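Local structure of peruvianin-I (Thevetia peruviana, 6ORM) at residues D9-D14 and A66-G71; G71-R76 and Q154-Q159. The protein is a germin-like protein of the plant's latex with proteolytic activity, classed as a cysteine peptidase that cleaves peptide bonds. One frame throughout, in Å; residues are numbered along the deposited sequence.

One segment of each contact lies on a single run of chain, 66-76, which leads from the loop after strand 54-57 into strand 73-79, and Gly71 belongs to both; the partners are the N-terminal arm and the loop after strand 145-151. The two centres are about 14 Å apart. That of interaction 1 is about 17 Å from the chain centre, though the contact is buried in the assembly; that of interaction 2 is about 4 Å from it, where the sheet containing strands 73-79 and 145-151 gives way to the loop. Gln154 joins the two through probable hydrogen bonds to Asn68 and Thr69. Both also touch the second subunit, tying arm, cupin sheet and subunit interface together.

Interaction 1. Residues D9-D14 and A66-G71; sequences DFCLAD and ALNTLG
The carboxamide of Asn68 lies between two methyl groups: CB of Ala13 rests over one face, 4.1 Å from Asn68 CG, and CG2 of Thr69, its neighbour in sequence, over the other. Its edges are polar. ND2 donates to the backbone O of Cys11 at 2.9 Å, with an N-H...O angle of 152°; the acceptor lies close to the amide plane, while the nitrogen is tilted 24° from the plane of the Cys11 carbonyl. ND2 also bonds Tyr24 O, and OD1 accepts from Gln154 NE2, so hydrogen bonds at both polar atoms fix the rotation of the amide. Asn68 CG stands anti to the backbone N (chi1 -170°), which sends the group across to the N-terminal arm.

Asn68 and Thr69 are the two central residues of a type II beta turn closed by Leu70 N and Leu67 O at 2.9 Å, with Thr69 at positive phi. Such an arm, pinned by a disulfide and laid beside the cupin domain, belongs to the germin architecture; here Cys11 SG is bonded to Cys26. Cys11 CB packs on Thr69 CG2 at 3.7 Å.

A water bridges the two segments: Cys11 N donates to it at 2.8 Å, and it donates in turn to the carbonyl oxygens of Ala66 and Asn68, satisfying three backbone groups. Farther along, the CD2 branch of Leu12 reaches back over Ala66, 3.6 Å from Ala66 CA and 3.7 Å from Ala66 CB. At the Asp9 end of segment 9-14, Leu70 CD2 approaches the carbonyl O of Asp9, whose carboxylate turns to other subunits, bonding Thr111 of the second and forming a salt bridge with Arg92 of the third.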
loop_
_atom_site.group_PDB
_atom_site.type_symbol
_atom_site.label_atom_id
_atom_site.label_comp_id
_atom_site.label_asym_id
_atom_site.label_seq_id
_atom_site.Cartn_x
_atom_site.Cartn_y
_atom_site.Cartn_z
ATOM N N ASP A 9 13.771 5.330 -9.945
ATOM C CA ASP A 9 13.896 4.246 -10.919
ATOM C C ASP A 9 14.431 2.977 -10.269
ATOM O O ASP A 9 13.831 1.902 -10.381
ATOM C CB ASP A 9 14.813 4.668 -12.066
ATOM C CG ASP A 9 14.203 5.738 -12.940
ATOM O OD1 ASP A 9 13.032 6.109 -12.716
ATOM O OD2 ASP A 9 14.903 6.208 -13.861
ATOM N N PHE A 10 15.557 3.088 -9.570
ATOM C CA PHE A 10 16.159 1.942 -8.909
ATOM C C PHE A 10 16.949 2.440 -7.711
ATOM O O PHE A 10 17.156 3.643 -7.530
ATOM C CB PHE A 10 17.042 1.129 -9.867
ATOM C CG PHE A 10 18.043 1.953 -10.616
ATOM C CD1 PHE A 10 19.232 2.338 -10.018
ATOM C CD2 PHE A 10 17.797 2.342 -11.923
ATOM C CE1 PHE A 10 20.153 3.097 -10.705
ATOM C CE2 PHE A 10 18.715 3.103 -12.618
ATOM C CZ PHE A 10 19.896 3.482 -12.010
ATOM N N CYS A 11 17.397 1.490 -6.898
ATOM C CA CYS A 11 17.996 1.793 -5.606
ATOM C C CYS A 11 18.776 0.575 -5.135
ATOM O O CYS A 11 18.295 -0.178 -4.283
ATOM C CB CYS A 11 16.906 2.178 -4.599
ATOM S SG CYS A 11 17.469 3.026 -3.110
ATOM N N LEU A 12 19.966 0.360 -5.697
ATOM C CA LEU A 12 20.691 -0.880 -5.449
ATOM C C LEU A 12 21.057 -0.992 -3.978
ATOM O O LEU A 12 21.634 -0.069 -3.399
ATOM C CB LEU A 12 21.960 -0.939 -6.298
ATOM C CG LEU A 12 21.890 -0.545 -7.771
ATOM C CD1 LEU A 12 23.264 -0.703 -8.394
ATOM C CD2 LEU A 12 20.864 -1.377 -8.508
ATOM N N ALA A 13 20.717 -2.131 -3.379
ATOM C CA ALA A 13 21.028 -2.366 -1.977
ATOM C C ALA A 13 22.521 -2.198 -1.720
ATOM O O ALA A 13 23.355 -2.820 -2.385
ATOM C CB ALA A 13 20.571 -3.765 -1.561
ATOM N N ASP A 14 22.856 -1.339 -0.760
ATOM C CA ASP A 14 24.221 -1.250 -0.240
ATOM C C ASP A 14 24.334 -2.286 0.867
ATOM O O ASP A 14 23.951 -2.033 2.012
ATOM C CB ASP A 14 24.523 0.158 0.263
ATOM C CG ASP A 14 25.947 0.299 0.784
ATOM O OD1 ASP A 14 26.709 -0.692 0.747
ATOM O OD2 ASP A 14 26.308 1.409 1.229
ATOM N N ALA A 66 19.929 -5.138 -7.038
ATOM C CA ALA A 66 19.003 -4.377 -7.867
ATOM C C ALA A 66 17.541 -4.667 -7.548
ATOM O O ALA A 66 16.673 -3.899 -7.973
ATOM C CB ALA A 66 19.271 -4.654 -9.348
ATOM N N LEU A 67 17.246 -5.751 -6.826
ATOM C CA LEU A 67 15.870 -6.032 -6.428
ATOM C C LEU A 67 15.368 -5.078 -5.354
ATOM O O LEU A 67 14.152 -4.980 -5.150
ATOM C CB LEU A 67 15.751 -7.473 -5.929
ATOM C CG LEU A 67 15.953 -8.560 -6.984
ATOM C CD1 LEU A 67 15.801 -9.941 -6.361
ATOM C CD2 LEU A 67 14.976 -8.370 -8.139
ATOM N N ASN A 68 16.271 -4.384 -4.665
ATOM C CA ASN A 68 15.883 -3.485 -3.586
ATOM C C ASN A 68 14.891 -2.444 -4.092
ATOM O O ASN A 68 15.135 -1.773 -5.100
ATOM C CB ASN A 68 17.131 -2.815 -3.008
ATOM C CG ASN A 68 16.856 -2.052 -1.726
ATOM O OD1 ASN A 68 16.168 -2.538 -0.827
ATOM N ND2 ASN A 68 17.410 -0.848 -1.631
ATOM N N THR A 69 13.752 -2.343 -3.400
ATOM C CA THR A 69 12.607 -1.465 -3.633
ATOM C C THR A 69 11.698 -1.939 -4.771
ATOM O O THR A 69 10.657 -1.323 -4.994
ATOM C CB THR A 69 12.994 0.002 -3.918
ATOM O OG1 THR A 69 13.528 0.104 -5.246
ATOM C CG2 THR A 69 14.015 0.517 -2.903
ATOM N N LEU A 70 12.038 -3.007 -5.495
ATOM C CA LEU A 70 11.315 -3.349 -6.713
ATOM C C LEU A 70 10.331 -4.503 -6.541
ATOM O O LEU A 70 9.661 -4.874 -7.510
ATOM C CB LEU A 70 12.311 -3.661 -7.836
ATOM C CG LEU A 70 13.199 -2.468 -8.211
ATOM C CD1 LEU A 70 14.032 -2.760 -9.451
ATOM C CD2 LEU A 70 12.370 -1.198 -8.406
ATOM N N GLY A 71 10.233 -5.081 -5.343
ATOM C CA GLY A 71 9.078 -5.882 -4.980
ATOM C C GLY A 71 9.043 -7.313 -5.467
ATOM O O GLY A 71 7.965 -7.918 -5.465
HETATM O O HOH W 1 16.995 -1.280 -7.113
#

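Interaction 2. Residues G71-R76 and Q154-Q159; sequences GLTINR and QNPGGQ
Backbone contact comes first between Leu72 and Gln154, the closest pair of alpha carbons here. Gln154 CA directs its hydrogen at the carbonyl O of Leu72, a CA-H...O contact of 3.6 Å with an angle of 164° at the hydrogen. No conventional hydrogen bond joins the two segments directly.

One polar link runs through water. The water donates to Gln154 OE1 at 2.6 Å and accepts a weak bond from Gly71 N at 2.9 Å. OE1 takes a second hydrogen from Thr69 N, in the loop that precedes strand 73-79.

Thr73 supplies the side-chain contact. With OG1 anti to the carbonyl carbon (chi1 -80°), its hydroxyl is brought up to the peptide of Gln154, 3.2 Å from Gln154 O, but the angle is too poor for a bond; the hydroxyl is instead hydrogen-bonded to Ser153 O. A valine here would probably leave the Ser153 carbonyl without its donor and set a methyl against the Gln154 carbonyl.

Van der Waals contact completes the set: CG and CD of the Pro156 ring meet the Thr73 side chain, Pro156 CG lying 4.0 Å from Thr73 CB and 4.1 Å from the methyl Thr73 CG2, while Pro156 CD is also 3.6 Å from Thr73 OG1. Pro156 also rests on Leu151, the residue paired by backbone bonds with Thr73 in the antiparallel sheet of the cupin fold. The loop thus folds back over the strand beside the one it has just left.

With one CA-H...O contact, one water and packing of the Thr73 side chain against the proline ring, segments 71-76 and 154-159 meet mainly by shape, and the direct hydrogen bonds around them go to neighbours: Thr73 to Ser153, Gln154 to the loop before the strand.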
loop_
_atom_site.group_PDB
_atom_site.type_symbol
_atom_site.label_atom_id
_atom_site.label_comp_id
_atom_site.label_asym_id
_atom_site.label_seq_id
_atom_site.Cartn_x
_atom_site.Cartn_y
_atom_site.Cartn_z
ATOM N N GLY A 71 10.233 -5.081 -5.343
ATOM C CA GLY A 71 9.078 -5.882 -4.980
ATOM C C GLY A 71 9.043 -7.313 -5.467
ATOM O O GLY A 71 7.965 -7.918 -5.465
ATOM N N LEU A 72 10.175 -7.892 -5.871
ATOM C CA LEU A 72 10.162 -9.231 -6.447
ATOM C C LEU A 72 11.327 -10.071 -5.940
ATOM O O LEU A 72 12.398 -9.555 -5.612
ATOM C CB LEU A 72 10.206 -9.177 -7.978
ATOM C CG LEU A 72 8.879 -8.868 -8.667
ATOM C CD1 LEU A 72 9.105 -8.609 -10.145
ATOM C CD2 LEU A 72 7.895 -10.011 -8.461
ATOM N N THR A 73 11.092 -11.383 -5.896
ATOM C CA THR A 73 12.086 -12.392 -5.553
ATOM C C THR A 73 11.792 -13.630 -6.388
ATOM O O THR A 73 10.632 -13.937 -6.667
ATOM C CB THR A 73 12.049 -12.741 -4.051
ATOM O OG1 THR A 73 12.745 -11.740 -3.301
ATOM C CG2 THR A 73 12.680 -14.102 -3.761
ATOM N N ILE A 74 12.846 -14.335 -6.804
ATOM C CA ILE A 74 12.701 -15.672 -7.367
ATOM C C ILE A 74 13.692 -16.597 -6.671
ATOM O O ILE A 74 14.868 -16.253 -6.510
ATOM C CB ILE A 74 12.885 -15.688 -8.900
ATOM C CG1 ILE A 74 12.539 -17.067 -9.467
ATOM C CG2 ILE A 74 14.286 -15.264 -9.309
ATOM C CD1 ILE A 74 12.407 -17.092 -10.980
ATOM N N ASN A 75 13.209 -17.757 -6.234
ATOM C CA ASN A 75 14.041 -18.774 -5.611
ATOM C C ASN A 75 13.974 -20.052 -6.435
ATOM O O ASN A 75 12.901 -20.433 -6.911
ATOM C CB ASN A 75 13.588 -19.064 -4.171
ATOM C CG ASN A 75 13.745 -17.866 -3.251
ATOM O OD1 ASN A 75 14.672 -17.070 -3.396
ATOM N ND2 ASN A 75 12.837 -17.738 -2.293
ATOM N N ARG A 76 15.118 -20.710 -6.601
ATOM C CA ARG A 76 15.169 -22.015 -7.245
ATOM C C ARG A 76 15.232 -23.096 -6.179
ATOM O O ARG A 76 16.072 -23.037 -5.275
ATOM C CB ARG A 76 16.374 -22.137 -8.178
ATOM C CG ARG A 76 16.429 -23.478 -8.905
ATOM C CD ARG A 76 17.750 -23.691 -9.633
ATOM N NE ARG A 76 18.885 -23.752 -8.718
ATOM C CZ ARG A 76 20.147 -23.533 -9.074
ATOM N NH1 ARG A 76 20.449 -23.269 -10.339
ATOM N NH2 ARG A 76 21.114 -23.607 -8.168
ATOM N N GLN A 154 10.749 -8.284 -2.103
ATOM C CA GLN A 154 12.199 -8.390 -2.212
ATOM C C GLN A 154 12.801 -9.270 -1.126
ATOM O O GLN A 154 13.966 -9.661 -1.245
ATOM C CB GLN A 154 12.841 -7.004 -2.164
ATOM C CG GLN A 154 12.852 -6.386 -0.784
ATOM C CD GLN A 154 13.532 -5.034 -0.762
ATOM O OE1 GLN A 154 13.128 -4.109 -1.469
ATOM N NE2 GLN A 154 14.572 -4.913 0.051
ATOM N N ASN A 155 12.044 -9.588 -0.083
ATOM C CA ASN A 155 12.527 -10.400 1.026
ATOM C C ASN A 155 11.332 -11.075 1.688
ATOM O O ASN A 155 10.932 -10.692 2.796
ATOM C CB ASN A 155 13.303 -9.543 2.030
ATOM C CG ASN A 155 13.993 -10.374 3.098
ATOM O OD1 ASN A 155 14.340 -11.532 2.871
ATOM N ND2 ASN A 155 14.189 -9.785 4.272
ATOM N N PRO A 156 10.743 -12.083 1.039
ATOM C CA PRO A 156 9.504 -12.679 1.567
ATOM C C PRO A 156 9.675 -13.329 2.926
ATOM O O PRO A 156 8.704 -13.417 3.686
ATOM C CB PRO A 156 9.126 -13.718 0.499
ATOM C CG PRO A 156 9.987 -13.409 -0.699
ATOM C CD PRO A 156 11.221 -12.765 -0.174
ATOM N N GLY A 157 10.875 -13.798 3.249
ATOM C CA GLY A 157 11.078 -14.592 4.442
ATOM C C GLY A 157 10.684 -16.040 4.229
ATOM O O GLY A 157 9.868 -16.350 3.360
ATOM N N GLY A 158 11.274 -16.934 5.017
ATOM C CA GLY A 158 10.982 -18.349 4.933
ATOM C C GLY A 158 11.092 -18.979 6.303
ATOM O O GLY A 158 12.042 -18.699 7.042
ATOM N N GLN A 159 10.131 -19.823 6.664
ATOM C CA GLN A 159 10.096 -20.420 7.990
ATOM C C GLN A 159 9.672 -21.873 7.867
ATOM O O GLN A 159 8.673 -22.169 7.208
ATOM C CB GLN A 159 9.125 -19.654 8.899
ATOM C CG GLN A 159 9.002 -20.196 10.308
ATOM C CD GLN A 159 8.621 -19.110 11.296
ATOM O OE1 GLN A 159 9.430 -18.705 12.131
ATOM N NE2 GLN A 159 7.392 -18.617 11.189
HETATM O O HOH W 2 10.841 -4.056 -2.667
#